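Local coordinates for protein ribosomal large subunit pseudouridine synthase D (Escherichia coli, PDB 1PRZ) that isomerises specific uridines of 23S ribosomal RNA to pseudouridine, probably those at positions 1911, 1915 and 1917, at residues V100-M105 with P172-P177; P183-G188 with S195-F200. One frame throughout, in Å; residues are numbered along the deposited sequence.

Interaction 1: residues V100-M105 with P172-P177; sequences VAIGHM and PLVGDP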
loop_
_atom_site.group_PDB
_atom_site.type_symbol
_atom_site.label_atom_id
_atom_site.label_comp_id
_atom_site.label_asym_id
_atom_site.label_seq_id
_atom_site.Cartn_x
_atom_site.Cartn_y
_atom_site.Cartn_z
ATOM N N VAL A 100 -6.523 6.393 -3.816
ATOM C CA VAL A 100 -7.695 7.097 -4.298
ATOM C C VAL A 100 -8.748 6.847 -3.235
ATOM O O VAL A 100 -9.060 5.690 -2.919
ATOM C CB VAL A 100 -8.194 6.581 -5.649
ATOM C CG1 VAL A 100 -9.442 7.369 -6.025
ATOM C CG2 VAL A 100 -7.077 6.766 -6.740
ATOM N N ALA A 101 -9.250 7.932 -2.639
ATOM C CA ALA A 101 -10.246 7.827 -1.576
ATOM C C ALA A 101 -11.625 8.310 -2.035
ATOM O O ALA A 101 -11.750 9.145 -2.942
ATOM C CB ALA A 101 -9.795 8.619 -0.351
ATOM N N ILE A 102 -12.666 7.786 -1.409
ATOM C CA ILE A 102 -14.000 8.199 -1.796
ATOM C C ILE A 102 -14.276 9.549 -1.175
ATOM O O ILE A 102 -13.790 9.878 -0.077
ATOM C CB ILE A 102 -15.111 7.204 -1.314
ATOM C CG1 ILE A 102 -15.227 7.281 0.207
ATOM C CG2 ILE A 102 -14.810 5.775 -1.806
ATOM C CD1 ILE A 102 -16.635 7.049 0.745
ATOM N N GLY A 103 -15.020 10.353 -1.908
ATOM C CA GLY A 103 -15.415 11.634 -1.388
ATOM C C GLY A 103 -14.522 12.774 -1.787
ATOM O O GLY A 103 -13.333 12.601 -2.043
ATOM N N HIS A 104 -15.121 13.955 -1.860
ATOM C CA HIS A 104 -14.366 15.145 -2.186
ATOM C C HIS A 104 -13.735 15.586 -0.880
ATOM O O HIS A 104 -14.426 15.768 0.133
ATOM C CB HIS A 104 -15.300 16.232 -2.729
ATOM C CG HIS A 104 -14.577 17.450 -3.204
ATOM N ND1 HIS A 104 -14.096 18.413 -2.338
ATOM C CD2 HIS A 104 -14.164 17.813 -4.445
ATOM C CE1 HIS A 104 -13.411 19.311 -3.024
ATOM N NE2 HIS A 104 -13.433 18.968 -4.305
HETATM N N MSE A 105 -12.419 15.706 -0.864
HETATM C CA MSE A 105 -11.714 16.119 0.333
HETATM C C MSE A 105 -11.254 17.499 -0.003
HETATM O O MSE A 105 -11.027 17.798 -1.165
HETATM C CB MSE A 105 -10.539 15.190 0.591
HETATM C CG MSE A 105 -10.997 13.842 1.034
HETATM SE SE MSE A 105 -9.614 12.459 1.046
HETATM C CE MSE A 105 -8.611 13.068 2.564
ATOM N N PRO A 172 -12.895 6.366 3.159
ATOM C CA PRO A 172 -12.228 5.073 2.901
ATOM C C PRO A 172 -11.752 4.997 1.439
ATOM O O PRO A 172 -12.195 5.734 0.578
ATOM C CB PRO A 172 -13.303 4.035 3.238
ATOM C CG PRO A 172 -14.644 4.799 3.016
ATOM C CD PRO A 172 -14.326 6.187 3.520
ATOM N N LEU A 173 -10.819 4.112 1.171
ATOM C CA LEU A 173 -10.297 3.998 -0.167
ATOM C C LEU A 173 -11.288 3.322 -1.089
ATOM O O LEU A 173 -12.028 2.452 -0.650
ATOM C CB LEU A 173 -8.989 3.204 -0.129
ATOM C CG LEU A 173 -7.956 3.811 0.833
ATOM C CD1 LEU A 173 -6.569 3.123 0.654
ATOM C CD2 LEU A 173 -7.806 5.290 0.535
ATOM N N VAL A 174 -11.287 3.749 -2.348
ATOM C CA VAL A 174 -12.102 3.164 -3.411
ATOM C C VAL A 174 -11.706 1.676 -3.506
ATOM O O VAL A 174 -10.521 1.328 -3.442
ATOM C CB VAL A 174 -11.776 3.835 -4.772
ATOM C CG1 VAL A 174 -12.403 3.068 -5.936
ATOM C CG2 VAL A 174 -12.254 5.286 -4.770
ATOM N N GLY A 175 -12.713 0.810 -3.645
ATOM C CA GLY A 175 -12.480 -0.617 -3.808
ATOM C C GLY A 175 -12.117 -1.450 -2.589
ATOM O O GLY A 175 -11.943 -2.665 -2.705
ATOM N N ASP A 176 -12.000 -0.807 -1.431
ATOM C CA ASP A 176 -11.625 -1.490 -0.202
ATOM C C ASP A 176 -12.801 -2.406 0.159
ATOM O O ASP A 176 -13.859 -1.915 0.532
ATOM C CB ASP A 176 -11.415 -0.476 0.921
ATOM C CG ASP A 176 -10.664 -1.060 2.101
ATOM O OD1 ASP A 176 -10.997 -2.216 2.517
ATOM O OD2 ASP A 176 -9.738 -0.362 2.602
ATOM N N PRO A 177 -12.598 -3.726 0.101
ATOM C CA PRO A 177 -13.675 -4.664 0.413
ATOM C C PRO A 177 -13.998 -4.754 1.901
ATOM O O PRO A 177 -15.033 -5.325 2.286
ATOM C CB PRO A 177 -13.151 -5.985 -0.173
ATOM C CG PRO A 177 -11.669 -5.894 0.064
ATOM C CD PRO A 177 -11.331 -4.433 -0.202
#

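Interaction 2: residues P183-G188 with S195-F200; sequences PRPPKG and STLRKF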
loop_
_atom_site.group_PDB
_atom_site.type_symbol
_atom_site.label_atom_id
_atom_site.label_comp_id
_atom_site.label_asym_id
_atom_site.label_seq_id
_atom_site.Cartn_x
_atom_site.Cartn_y
_atom_site.Cartn_z
ATOM N N PRO A 183 -19.612 1.210 -4.520
ATOM C CA PRO A 183 -19.119 2.379 -5.244
ATOM C C PRO A 183 -20.255 3.357 -5.507
ATOM O O PRO A 183 -21.405 2.964 -5.724
ATOM C CB PRO A 183 -18.521 1.777 -6.525
ATOM C CG PRO A 183 -19.251 0.497 -6.704
ATOM C CD PRO A 183 -19.346 -0.024 -5.280
ATOM N N ARG A 184 -19.946 4.640 -5.464
ATOM C CA ARG A 184 -20.957 5.644 -5.699
ATOM C C ARG A 184 -20.469 6.602 -6.760
ATOM O O ARG A 184 -19.761 7.571 -6.461
ATOM C CB ARG A 184 -21.249 6.398 -4.411
ATOM C CG ARG A 184 -21.994 5.566 -3.405
ATOM C CD ARG A 184 -22.251 6.373 -2.137
ATOM N NE ARG A 184 -21.401 5.938 -1.025
ATOM C CZ ARG A 184 -20.618 6.754 -0.313
ATOM N NH1 ARG A 184 -20.571 8.063 -0.600
ATOM N NH2 ARG A 184 -19.900 6.267 0.700
ATOM N N PRO A 185 -20.820 6.333 -8.026
ATOM C CA PRO A 185 -20.404 7.200 -9.128
ATOM C C PRO A 185 -21.159 8.533 -9.022
ATOM O O PRO A 185 -22.273 8.574 -8.485
ATOM C CB PRO A 185 -20.800 6.390 -10.364
ATOM C CG PRO A 185 -22.024 5.672 -9.903
ATOM C CD PRO A 185 -21.648 5.215 -8.514
ATOM N N PRO A 186 -20.542 9.641 -9.486
ATOM C CA PRO A 186 -21.204 10.953 -9.429
ATOM C C PRO A 186 -22.307 11.043 -10.495
ATOM O O PRO A 186 -22.261 10.341 -11.504
ATOM C CB PRO A 186 -20.054 11.937 -9.686
ATOM C CG PRO A 186 -19.125 11.137 -10.612
ATOM C CD PRO A 186 -19.147 9.757 -9.964
ATOM N N LYS A 187 -23.286 11.909 -10.275
ATOM C CA LYS A 187 -24.375 12.075 -11.234
ATOM C C LYS A 187 -23.801 12.398 -12.591
ATOM O O LYS A 187 -22.912 13.238 -12.715
ATOM C CB LYS A 187 -25.270 13.235 -10.833
ATOM C CG LYS A 187 -26.490 13.451 -11.743
ATOM C CD LYS A 187 -27.333 14.638 -11.249
ATOM C CE LYS A 187 -27.356 14.732 -9.705
ATOM N NZ LYS A 187 -27.791 13.459 -8.995
ATOM N N GLY A 188 -24.301 11.735 -13.616
ATOM C CA GLY A 188 -23.822 12.055 -14.936
ATOM C C GLY A 188 -22.508 11.415 -15.290
ATOM O O GLY A 188 -21.944 11.727 -16.337
ATOM N N SER A 195 -18.476 1.790 -14.960
ATOM C CA SER A 195 -18.013 0.409 -14.927
ATOM C C SER A 195 -16.582 0.252 -14.414
ATOM O O SER A 195 -16.277 -0.720 -13.720
ATOM C CB SER A 195 -18.179 -0.247 -16.306
ATOM O OG SER A 195 -17.365 0.386 -17.254
ATOM N N THR A 196 -15.696 1.191 -14.740
ATOM C CA THR A 196 -14.321 1.097 -14.251
ATOM C C THR A 196 -14.333 1.147 -12.713
ATOM O O THR A 196 -13.552 0.439 -12.062
ATOM C CB THR A 196 -13.432 2.261 -14.763
ATOM O OG1 THR A 196 -13.412 2.263 -16.195
ATOM C CG2 THR A 196 -11.992 2.104 -14.266
ATOM N N LEU A 197 -15.188 2.000 -12.147
ATOM C CA LEU A 197 -15.301 2.147 -10.701
ATOM C C LEU A 197 -15.892 0.876 -10.095
ATOM O O LEU A 197 -15.373 0.323 -9.122
ATOM C CB LEU A 197 -16.189 3.349 -10.364
ATOM C CG LEU A 197 -16.525 3.642 -8.906
ATOM C CD1 LEU A 197 -15.227 3.716 -8.077
ATOM C CD2 LEU A 197 -17.282 4.937 -8.813
ATOM N N ARG A 198 -16.986 0.415 -10.699
ATOM C CA ARG A 198 -17.679 -0.781 -10.229
ATOM C C ARG A 198 -16.725 -1.993 -10.255
ATOM O O ARG A 198 -16.695 -2.765 -9.317
ATOM C CB ARG A 198 -18.912 -1.048 -11.126
ATOM C CG ARG A 198 -19.984 -2.006 -10.566
ATOM C CD ARG A 198 -21.060 -1.286 -9.693
ATOM N NE ARG A 198 -22.257 -2.135 -9.524
ATOM C CZ ARG A 198 -22.204 -3.334 -8.940
ATOM N NH1 ARG A 198 -21.025 -3.786 -8.466
ATOM N NH2 ARG A 198 -23.294 -4.106 -8.868
ATOM N N LYS A 199 -15.939 -2.162 -11.314
ATOM C CA LYS A 199 -15.041 -3.326 -11.388
ATOM C C LYS A 199 -13.750 -3.232 -10.583
ATOM O O LYS A 199 -13.013 -4.210 -10.516
ATOM C CB LYS A 199 -14.650 -3.627 -12.850
ATOM C CG LYS A 199 -15.846 -3.892 -13.782
ATOM C CD LYS A 199 -16.935 -4.735 -13.075
ATOM C CE LYS A 199 -18.389 -4.536 -13.706
ATOM N NZ LYS A 199 -18.764 -3.071 -13.864
ATOM N N PHE A 200 -13.455 -2.071 -9.988
ATOM C CA PHE A 200 -12.189 -1.905 -9.231
ATOM C C PHE A 200 -12.356 -2.630 -7.894
ATOM O O PHE A 200 -12.988 -2.124 -6.991
ATOM C CB PHE A 200 -11.890 -0.413 -9.014
ATOM C CG PHE A 200 -10.456 -0.144 -8.690
ATOM C CD1 PHE A 200 -9.505 -0.032 -9.703
ATOM C CD2 PHE A 200 -10.039 -0.114 -7.361
ATOM C CE1 PHE A 200 -8.151 0.099 -9.393
ATOM C CE2 PHE A 200 -8.707 0.012 -7.036
ATOM C CZ PHE A 200 -7.752 0.119 -8.048
#

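Interaction 1: residues V100-M105 with P172-P177
The ring of Pro172 meets Ile102 with its CD and CG: Ile102 CG1 lies 3.6 Å from Pro172 CD, and Ile102 CD1 rests beside the same two ring carbons. Here the end of strand 94-102, in the central antiparallel sheet of the pseudouridine synthase fold, takes up residues 172-174 as a partner through a single antiparallel bridge. Ala101 and Leu173 form its non-hydrogen-bonded pair, their CA atoms 4.1 Å apart, with one backbone bond to each side. Ile102 N donates to Pro172 O at 2.9 Å, almost straight at 174°, while Val174 N donates to Val100 O at 3.0 Å. Ile102 carries CG1 between its backbone N and carbonyl carbon (chi1 69°), which lays the branch over Pro172 O and against the ring.

The side chains sort onto two faces. On one, Val100 and Val174 run side by side, and Ile102 CG2 also reaches Val174 CG2; helix 229-244 covers the two valines with Met238. On the other, Ala101 faces Leu173, whose side chain packs on helix 161-168 and comes within about 8 Å of that of Asp65, the probable catalytic aspartate. The chain then leaves the bridge by a type II turn from Leu173 to Asp176, with Gly175 at its positive-phi position. At the last position of the turn, Asp176 OD1 is held by a salt bridge to Arg163 and by the backbone N atoms of Val178 and Tyr179. Within the bridged pair itself, Leu173 CD2 touches Ala101 CB at 4.0 Å.

Interaction 2: residues P183-G188 with S195-F200
In the helix turn that sets Leu197 and Arg198 against Pro183 and Pro185, the carbonyl O of Ser195 takes two bonds from one residue: Lys199 N at 2.8 Å, the ordinary helical bond, and Lys199 NZ at 3.4 Å, a weak one. The lysine thus folds back over its own helix near the end of 191-199, while the contact itself is made by neighbouring side chains. Leu197 does most of the work. With CG anti to the backbone N (chi1 176°), it reaches out to the loop, and its CG meets Pro183 CB at 3.6 Å. Its CD2 branch goes further along the loop, to 3.9 Å from Pro185 CA. Arg198 adds aliphatic carbon at the margin: bent at chi2 (88°), its chain passes obliquely across the proline, with Arg198 CD 3.9 Å from Pro183 CG.

Farther along, Pro185 and Pro186 lean on Ile194 and Phe193, so this proline-rich loop lies along the helix that follows it in the chain. Leu197 also touches Met238 of helix 229-244. The side-chain contacts between the two segments are apolar, so the loop is probably held on the helix by shape and the burial of apolar surface, not by directed polar bonds.

Followed from the N terminus, the chain passes a three-stranded sheet and two helices before it runs through strand 94-102; after 66 intervening residues, past four further strands and helix 161-168, it returns to close a long loop at interaction 1. Only after that does interaction 2 open, closing a short loop from 183-188 to the end of helix 191-199. The two loops stand in series, neither nesting nor crossing. They nevertheless meet in space, their centres 11 Å apart: Val174 CG1 packs on Leu197 CD1 at 3.6 Å, and Ile102 lies against the guanidinium of Arg184. Together they tie the central sheet to the helical layer of 191-199 and 229-244.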